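Local coordinates for putative nudix hydrolase family member (Chromobacterium violaceum, PDB 3F13), which is probably a magnesium-dependent hydrolase of the Nudix family, its own substrate not established, at residues A16-A21 / P80-K85; F75-P80 / R121-R126. All coordinates share one frame; numbering follows the deposited sequence.

Contact 1: residues A16-A21 / P80-K85; sequences ARRATA and PFNAHK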
loop_
_atom_site.group_PDB
_atom_site.type_symbol
_atom_site.label_atom_id
_atom_site.label_comp_id
_atom_site.label_asym_id
_atom_site.label_seq_id
_atom_site.Cartn_x
_atom_site.Cartn_y
_atom_site.Cartn_z
ATOM N N ALA B 16 -19.024 11.916 2.081
ATOM C CA ALA B 16 -17.599 12.242 2.243
ATOM C C ALA B 16 -16.711 11.022 2.077
ATOM O O ALA B 16 -17.075 9.927 2.482
ATOM C CB ALA B 16 -17.320 12.901 3.604
ATOM N N ARG B 17 -15.534 11.222 1.506
ATOM C CA ARG B 17 -14.621 10.071 1.273
ATOM C C ARG B 17 -13.801 9.770 2.513
ATOM O O ARG B 17 -13.124 10.673 3.054
ATOM C CB ARG B 17 -13.703 10.362 0.099
ATOM C CG ARG B 17 -14.415 10.472 -1.268
ATOM C CD ARG B 17 -13.377 10.780 -2.375
ATOM N NE ARG B 17 -12.635 12.003 -2.040
ATOM C CZ ARG B 17 -11.306 12.113 -1.929
ATOM N NH1 ARG B 17 -10.784 13.281 -1.597
ATOM N NH2 ARG B 17 -10.478 11.101 -2.184
ATOM N N ARG B 18 -13.868 8.529 3.012
ATOM C CA ARG B 18 -13.086 8.189 4.192
ATOM C C ARG B 18 -12.220 7.001 3.848
ATOM O O ARG B 18 -12.595 6.223 2.963
ATOM C CB ARG B 18 -13.977 7.850 5.385
ATOM C CG ARG B 18 -14.746 9.083 5.900
ATOM C CD ARG B 18 -15.481 8.792 7.186
ATOM N NE ARG B 18 -14.596 8.528 8.325
ATOM C CZ ARG B 18 -14.320 9.434 9.261
ATOM N NH1 ARG B 18 -13.509 9.117 10.260
ATOM N NH2 ARG B 18 -14.840 10.656 9.180
ATOM N N ALA B 19 -11.067 6.878 4.511
ATOM C CA ALA B 19 -10.272 5.630 4.404
ATOM C C ALA B 19 -10.369 4.907 5.741
ATOM O O ALA B 19 -10.412 5.558 6.783
ATOM C CB ALA B 19 -8.786 5.911 4.075
ATOM N N THR B 20 -10.380 3.575 5.741
ATOM C CA THR B 20 -10.472 2.858 7.001
ATOM C C THR B 20 -9.452 1.738 6.924
ATOM O O THR B 20 -9.355 1.120 5.844
ATOM C CB THR B 20 -11.883 2.268 7.154
ATOM O OG1 THR B 20 -12.804 3.359 7.353
ATOM C CG2 THR B 20 -11.964 1.273 8.333
ATOM N N ALA B 21 -8.687 1.508 8.004
ATOM C CA ALA B 21 -7.629 0.446 8.030
ATOM C C ALA B 21 -8.006 -0.742 8.866
ATOM O O ALA B 21 -8.503 -0.596 9.994
ATOM C CB ALA B 21 -6.308 1.003 8.599
ATOM N N PRO B 80 -24.864 6.338 5.360
ATOM C CA PRO B 80 -25.664 7.450 4.845
ATOM C C PRO B 80 -24.874 8.719 4.658
ATOM O O PRO B 80 -25.279 9.554 3.848
ATOM C CB PRO B 80 -26.768 7.624 5.909
ATOM C CG PRO B 80 -26.933 6.203 6.493
ATOM C CD PRO B 80 -25.450 5.742 6.575
ATOM N N PHE B 81 -23.738 8.828 5.349
ATOM C CA PHE B 81 -22.916 10.033 5.332
ATOM C C PHE B 81 -21.544 9.934 4.648
ATOM O O PHE B 81 -21.010 10.950 4.183
ATOM C CB PHE B 81 -22.691 10.504 6.767
ATOM C CG PHE B 81 -23.929 11.090 7.392
ATOM C CD1 PHE B 81 -24.198 12.455 7.285
ATOM C CD2 PHE B 81 -24.833 10.277 8.035
ATOM C CE1 PHE B 81 -25.356 12.997 7.846
ATOM C CE2 PHE B 81 -25.991 10.795 8.581
ATOM C CZ PHE B 81 -26.258 12.162 8.485
ATOM N N ASN B 82 -20.979 8.727 4.647
ATOM C CA ASN B 82 -19.589 8.505 4.266
ATOM C C ASN B 82 -19.409 7.367 3.260
ATOM O O ASN B 82 -20.160 6.371 3.269
ATOM C CB ASN B 82 -18.780 8.230 5.530
ATOM C CG ASN B 82 -18.744 9.455 6.438
ATOM O OD1 ASN B 82 -18.480 10.567 5.975
ATOM N ND2 ASN B 82 -19.064 9.272 7.693
ATOM N N ALA B 83 -18.435 7.523 2.372
ATOM C CA ALA B 83 -18.040 6.432 1.486
ATOM C C ALA B 83 -16.638 5.938 1.861
ATOM O O ALA B 83 -15.669 6.628 1.603
ATOM C CB ALA B 83 -18.083 6.863 0.014
ATOM N N HIS B 84 -16.532 4.744 2.469
ATOM C CA HIS B 84 -15.239 4.289 2.941
ATOM C C HIS B 84 -14.571 3.453 1.870
ATOM O O HIS B 84 -15.253 2.679 1.189
ATOM C CB HIS B 84 -15.385 3.346 4.153
ATOM C CG HIS B 84 -15.925 4.010 5.384
ATOM N ND1 HIS B 84 -15.145 4.308 6.482
ATOM C CD2 HIS B 84 -17.178 4.419 5.691
ATOM C CE1 HIS B 84 -15.898 4.861 7.420
ATOM N NE2 HIS B 84 -17.139 4.928 6.969
ATOM N N LYS B 85 -13.267 3.622 1.691
ATOM C CA LYS B 85 -12.472 2.499 1.138
ATOM C C LYS B 85 -11.783 1.811 2.299
ATOM O O LYS B 85 -11.188 2.463 3.170
ATOM C CB LYS B 85 -11.453 2.941 0.098
ATOM C CG LYS B 85 -12.076 3.209 -1.275
ATOM C CD LYS B 85 -11.066 3.567 -2.322
ATOM C CE LYS B 85 -11.786 3.769 -3.643
ATOM N NZ LYS B 85 -12.506 2.536 -4.108
#
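Arg-18 and His-84 sit side by side on neighbouring parallel strands, 16-25 and 82-90, in the mixed sheet of the Nudix fold. The strands pair from Ala-16 with Asn-82 to Ala-19 with Lys-85, and five backbone hydrogen bonds join them. Ala-16 donates from N to Phe-81 O at 3.0 Å and accepts at O from Ala-83 N at 2.8 Å; its methyl packs against the Asn-82 side chain, a small group fitting beside a longer one. Arg-18 is gripped likewise: its N donates to Ala-83 O at 3.0 Å, while its O accepts from Lys-85 N. Arg-18 has the most surface buried here, and its aliphatic chain does much of the touching. CB lies over one face of the His-84 imidazole, 4.2 Å from the ring centroid, in a CH-pi contact. Farther out, CD packs against Asn-82, 3.4 Å from its CG, the guanidinium turned 53° from the amide plane. A bend at chi3 (67°) swings the guanidinium out of line with the chain, so that NE comes within 4.0 Å of His-84 CE1. A long, flexible arginine suits this partly exposed face: its methylenes cover flat neighbours and its charge stays at the end. On the face of Arg-17 and Ala-19, helix 52-64 covers the strand; small Ala-19 lets Leu-56 pack close, and Arg-17 reaches the carbonyl of Glu-50. Lys-85 also points there, but its ammonium turns away to a salt bridge with Asp-76. Beta-branched Thr-20, a buried residue whose hydroxyl can bond to the ring edge, gives His-84 a second hold. With OG1 beside the backbone N (chi1 -69°), Thr-20 OG1 and His-84 ND1 share a 2.7 Å hydrogen bond near the ring plane.

Contact 2: residues F75-P80 / R121-R126; sequences FDHITP and RAILRR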
loop_
_atom_site.group_PDB
_atom_site.type_symbol
_atom_site.label_atom_id
_atom_site.label_comp_id
_atom_site.label_asym_id
_atom_site.label_seq_id
_atom_site.Cartn_x
_atom_site.Cartn_y
_atom_site.Cartn_z
ATOM N N PHE B 75 -12.359 -3.368 -0.078
ATOM C CA PHE B 75 -13.706 -3.070 -0.591
ATOM C C PHE B 75 -14.152 -1.684 -0.164
ATOM O O PHE B 75 -13.478 -1.031 0.680
ATOM C CB PHE B 75 -14.737 -4.099 -0.073
ATOM C CG PHE B 75 -14.688 -4.335 1.442
ATOM C CD1 PHE B 75 -15.362 -3.487 2.317
ATOM C CD2 PHE B 75 -13.995 -5.414 1.974
ATOM C CE1 PHE B 75 -15.328 -3.702 3.732
ATOM C CE2 PHE B 75 -13.952 -5.647 3.369
ATOM C CZ PHE B 75 -14.608 -4.752 4.248
ATOM N N ASP B 76 -15.298 -1.271 -0.711
ATOM C CA ASP B 76 -15.914 0.001 -0.355
ATOM C C ASP B 76 -17.010 -0.315 0.660
ATOM O O ASP B 76 -17.633 -1.379 0.594
ATOM C CB ASP B 76 -16.557 0.666 -1.574
ATOM C CG ASP B 76 -15.593 0.841 -2.733
ATOM O OD1 ASP B 76 -14.423 1.244 -2.507
ATOM O OD2 ASP B 76 -15.999 0.539 -3.884
ATOM N N HIS B 77 -17.262 0.601 1.592
ATOM C CA HIS B 77 -18.346 0.438 2.527
ATOM C C HIS B 77 -19.057 1.790 2.574
ATOM O O HIS B 77 -18.455 2.773 3.006
ATOM C CB HIS B 77 -17.796 0.129 3.911
ATOM C CG HIS B 77 -18.852 -0.005 4.958
ATOM N ND1 HIS B 77 -19.541 -1.176 5.166
ATOM C CD2 HIS B 77 -19.341 0.886 5.851
ATOM C CE1 HIS B 77 -20.411 -1.005 6.147
ATOM N NE2 HIS B 77 -20.314 0.240 6.576
ATOM N N ILE B 78 -20.302 1.867 2.104
ATOM C CA ILE B 78 -21.002 3.155 2.190
ATOM C C ILE B 78 -22.018 3.189 3.342
ATOM O O ILE B 78 -22.673 2.208 3.659
ATOM C CB ILE B 78 -21.693 3.592 0.864
ATOM C CG1 ILE B 78 -22.867 2.664 0.550
ATOM C CG2 ILE B 78 -20.662 3.610 -0.294
ATOM C CD1 ILE B 78 -23.798 3.159 -0.522
ATOM N N THR B 79 -22.161 4.363 3.921
ATOM C CA THR B 79 -23.177 4.588 4.948
ATOM C C THR B 79 -23.936 5.847 4.519
ATOM O O THR B 79 -23.653 6.403 3.462
ATOM C CB THR B 79 -22.511 4.869 6.288
ATOM O OG1 THR B 79 -22.092 6.234 6.292
ATOM C CG2 THR B 79 -21.282 3.966 6.459
ATOM N N PRO B 80 -24.864 6.338 5.360
ATOM C CA PRO B 80 -25.664 7.450 4.845
ATOM C C PRO B 80 -24.874 8.719 4.658
ATOM O O PRO B 80 -25.279 9.554 3.848
ATOM C CB PRO B 80 -26.768 7.624 5.909
ATOM C CG PRO B 80 -26.933 6.203 6.493
ATOM C CD PRO B 80 -25.450 5.742 6.575
ATOM N N ARG B 121 -18.144 -2.265 13.232
ATOM C CA ARG B 121 -18.504 -3.690 13.303
ATOM C C ARG B 121 -18.906 -4.275 11.961
ATOM O O ARG B 121 -18.530 -5.403 11.646
ATOM C CB ARG B 121 -19.639 -3.950 14.319
ATOM C CG ARG B 121 -19.731 -5.407 14.705
ATOM C CD ARG B 121 -20.835 -5.684 15.776
ATOM N NE ARG B 121 -20.519 -5.052 17.063
ATOM C CZ ARG B 121 -19.921 -5.657 18.085
ATOM N NH1 ARG B 121 -19.542 -6.924 17.990
ATOM N NH2 ARG B 121 -19.692 -4.988 19.213
ATOM N N ALA B 122 -19.663 -3.512 11.177
ATOM C CA ALA B 122 -20.141 -3.959 9.862
ATOM C C ALA B 122 -18.936 -4.271 8.989
ATOM O O ALA B 122 -18.902 -5.283 8.257
ATOM C CB ALA B 122 -20.942 -2.864 9.208
ATOM N N ILE B 123 -17.948 -3.386 9.056
ATOM C CA ILE B 123 -16.783 -3.573 8.180
ATOM C C ILE B 123 -16.004 -4.838 8.591
ATOM O O ILE B 123 -15.512 -5.609 7.754
ATOM C CB ILE B 123 -15.891 -2.297 8.210
ATOM C CG1 ILE B 123 -16.566 -1.153 7.426
ATOM C CG2 ILE B 123 -14.466 -2.632 7.727
ATOM C CD1 ILE B 123 -16.027 0.274 7.748
ATOM N N LEU B 124 -15.871 -5.066 9.893
ATOM C CA LEU B 124 -15.149 -6.246 10.363
ATOM C C LEU B 124 -15.853 -7.536 9.996
ATOM O O LEU B 124 -15.195 -8.566 9.768
ATOM C CB LEU B 124 -14.923 -6.187 11.883
ATOM C CG LEU B 124 -13.833 -5.215 12.302
ATOM C CD1 LEU B 124 -13.775 -5.172 13.822
ATOM C CD2 LEU B 124 -12.506 -5.650 11.650
ATOM N N ARG B 125 -17.188 -7.511 9.940
ATOM C CA ARG B 125 -17.902 -8.713 9.506
ATOM C C ARG B 125 -17.562 -9.074 8.050
ATOM O O ARG B 125 -17.343 -10.232 7.715
ATOM C CB ARG B 125 -19.422 -8.546 9.655
ATOM C CG ARG B 125 -19.861 -8.595 11.077
ATOM C CD ARG B 125 -21.287 -9.212 11.220
ATOM N NE ARG B 125 -21.402 -9.662 12.598
ATOM C CZ ARG B 125 -21.947 -8.927 13.546
ATOM N NH1 ARG B 125 -21.990 -9.370 14.799
ATOM N NH2 ARG B 125 -22.466 -7.752 13.227
ATOM N N ARG B 126 -17.542 -8.071 7.186
ATOM C CA ARG B 126 -17.270 -8.277 5.773
ATOM C C ARG B 126 -15.840 -8.724 5.591
ATOM O O ARG B 126 -15.548 -9.588 4.778
ATOM C CB ARG B 126 -17.501 -6.977 5.018
ATOM C CG ARG B 126 -17.497 -7.151 3.515
ATOM C CD ARG B 126 -18.495 -6.123 2.923
ATOM N NE ARG B 126 -18.212 -5.841 1.522
ATOM C CZ ARG B 126 -18.488 -4.682 0.937
ATOM N NH1 ARG B 126 -18.199 -4.510 -0.335
ATOM N NH2 ARG B 126 -19.022 -3.691 1.642
#
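Phe-75 and Arg-126 bury the most surface in a helix-on-sheet contact of the Nudix fold, where residues 121-126 of helix 118-132 pack on 75-78 of strand 70-78, their directions 150° apart. The tight part, round buried Phe-75 and Ile-123, is made largely of alkyl groups on ring faces. Arg-126 slides past Phe-75 in the opposite direction, its CG resting over the ring and its guanidinium stacked flat on it, centres 4.3 Å apart and planes at 18°. Arginine suits this place, offering methylenes and a flat cation to the aromatic face. Ile-123 sends CG2 to within 4.1 Å of Phe-75 CZ and lays CG1 over one face of the His-77 imidazole, 3.7 Å from its centroid; a beta-branched chain can thus serve two rings at once. His-77 already directs CB toward the helix, and CG anti to the backbone N (chi1 178°) sets its ring against Ile-123 CG1, while NE2 is held by Glu-119.

The outer side is looser. Ala-122, small enough for the helix to come close, sets CB 3.6 Å from His-77 CE1. At the partly exposed guanidinium end, polar hold is slight: a weak, bent hydrogen bond from Arg-126 NH2 to Asp-76 O at 2.9 Å.

Contacts 1 and 2 lie on the same side of the chain's centre, their own centres about 9 Å apart, and they share Pro-80 in the turn between strands 70-78 and 82-90. These antiparallel neighbours form a hairpin: contact 1 joins its second strand to strand 16-25, contact 2 its first to helix 118-132. Along the chain the order is 16-21, 75-80, 80-85, 121-126, so the contacts interleave. His-84 N probably bonds to His-77 O, and Ala-83 CB packs on Ile-78 CG2. The hairpin thus links the early strand of the Nudix domain to a late helix, tying together distant parts of the sequence.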